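PDB 4L07: hydrolase, isochorismatase family from Pseudomonas putida, which probably hydrolyses maleamate to maleate and ammonia, as a maleamate amidase of the isochorismatase-like hydrolase family. Local coordinates for residues F67-A71 against L98-D102. Residues are numbered along the deposited sequence; the frame is centred on the assembly and turned at random.
Sequences FTTIA and LVEID
Thr69 of strand 65-70 and Val99 of a later loop are joined by one hydrogen bond: Thr69 OG1 donates to Val99 O at 2.8 Å, with a C=O...OG1 angle of 125° and the hydroxyl tilted 23° from the carbonyl plane. Packing is tightest beside this bond, where Val99 sets its two methyls against Ile70, the last residue of the strand, and Ala71 just beyond it. Val99 CG1, anti to the backbone N (chi1 172°), lies 3.3 Å from Ala71 CB, closer than usual for two carbons, while Val99 CG2 lies 3.4 Å from Ile70 O. Strand 65-70 belongs to the parallel sheet of the isochorismatase-like alpha/beta fold, hydrogen-bonded between strands 22-27 and 112-116, and residues 98-102 belong to the loop that leads from helix 82-85 to strand 112-116. Replacing Thr69 with a valine would probably leave Val99 O without its hydroxyl partner across this contact. Toward Ile101 the fit is easier and made mainly by carbon atoms: Ile101 CG2 meets the Phe67 ring obliquely, 3.7 Å from Phe67 CD2, and Ile101 CD1 lies 3.6 Å from Thr68 O. Glu100 leaves the backbone away from the strand and is exposed to solvent, though its side chain also touches Tyr31 of helix 31-34.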
# COMPACT_ATOMS: atom_id res chain seq x y z
N PHE A 67 7.13 -11.46 14.35
CA PHE A 67 8.41 -10.74 14.43
C PHE A 67 8.75 -10.10 13.10
O PHE A 67 8.46 -10.66 12.04
CB PHE A 67 9.54 -11.72 14.79
CG PHE A 67 9.43 -12.30 16.17
CD1 PHE A 67 8.56 -13.35 16.45
CD2 PHE A 67 10.23 -11.81 17.21
CE1 PHE A 67 8.46 -13.89 17.72
CE2 PHE A 67 10.14 -12.34 18.49
CZ PHE A 67 9.25 -13.38 18.75
N THR A 68 9.39 -8.93 13.14
CA THR A 68 9.88 -8.27 11.93
C THR A 68 11.39 -8.14 11.95
O THR A 68 12.02 -8.11 13.01
CB THR A 68 9.23 -6.88 11.72
OG1 THR A 68 9.86 -5.92 12.56
CG2 THR A 68 7.74 -6.92 12.02
N THR A 69 11.98 -8.06 10.76
CA THR A 69 13.41 -7.83 10.60
C THR A 69 13.63 -7.03 9.32
O THR A 69 12.86 -7.17 8.35
CB THR A 69 14.22 -9.16 10.59
OG1 THR A 69 15.62 -8.89 10.69
CG2 THR A 69 13.95 -9.97 9.32
N ILE A 70 14.64 -6.18 9.33
CA ILE A 70 15.10 -5.49 8.13
C ILE A 70 16.23 -6.32 7.53
O ILE A 70 17.24 -6.59 8.19
CB ILE A 70 15.61 -4.07 8.45
CG1 ILE A 70 14.47 -3.16 8.94
CG2 ILE A 70 16.31 -3.47 7.23
CD1 ILE A 70 14.92 -1.84 9.54
N ALA A 71 16.07 -6.72 6.27
CA ALA A 71 17.11 -7.47 5.56
C ALA A 71 17.13 -7.08 4.08
O ALA A 71 16.07 -6.92 3.47
CB ALA A 71 16.88 -8.97 5.70
N LEU A 98 23.30 -10.35 11.52
CA LEU A 98 22.65 -9.08 11.86
C LEU A 98 21.13 -9.15 11.71
O LEU A 98 20.39 -8.50 12.46
CB LEU A 98 23.18 -7.93 10.99
CG LEU A 98 24.63 -7.40 10.85
CD1 LEU A 98 24.87 -6.09 11.59
CD2 LEU A 98 25.72 -8.43 11.13
N VAL A 99 20.67 -9.95 10.75
CA VAL A 99 19.25 -10.01 10.38
C VAL A 99 18.47 -11.06 11.18
O VAL A 99 17.24 -11.09 11.15
CB VAL A 99 19.11 -10.23 8.86
CG1 VAL A 99 17.66 -10.51 8.47
CG2 VAL A 99 19.65 -9.02 8.11
N GLU A 100 19.20 -11.91 11.91
CA GLU A 100 18.58 -12.96 12.72
C GLU A 100 17.94 -12.39 13.96
O GLU A 100 18.50 -11.48 14.60
CB GLU A 100 19.63 -14.01 13.11
CG GLU A 100 20.14 -14.85 11.95
CD GLU A 100 19.10 -15.84 11.46
OE1 GLU A 100 18.89 -15.92 10.23
OE2 GLU A 100 18.48 -16.54 12.29
N ILE A 101 16.77 -12.92 14.32
CA ILE A 101 16.04 -12.48 15.50
C ILE A 101 16.82 -12.92 16.73
O ILE A 101 17.26 -14.06 16.82
CB ILE A 101 14.59 -13.05 15.52
CG1 ILE A 101 13.81 -12.64 14.26
CG2 ILE A 101 13.84 -12.63 16.78
CD1 ILE A 101 13.74 -11.14 14.01
N ASP A 102 17.01 -11.99 17.66
CA ASP A 102 17.75 -12.27 18.89
C ASP A 102 17.04 -13.36 19.71
O ASP A 102 15.84 -13.26 19.99
CB ASP A 102 17.92 -10.99 19.70
CG ASP A 102 18.94 -11.12 20.82
OD1 ASP A 102 18.99 -12.19 21.46
OD2 ASP A 102 19.69 -10.15 21.07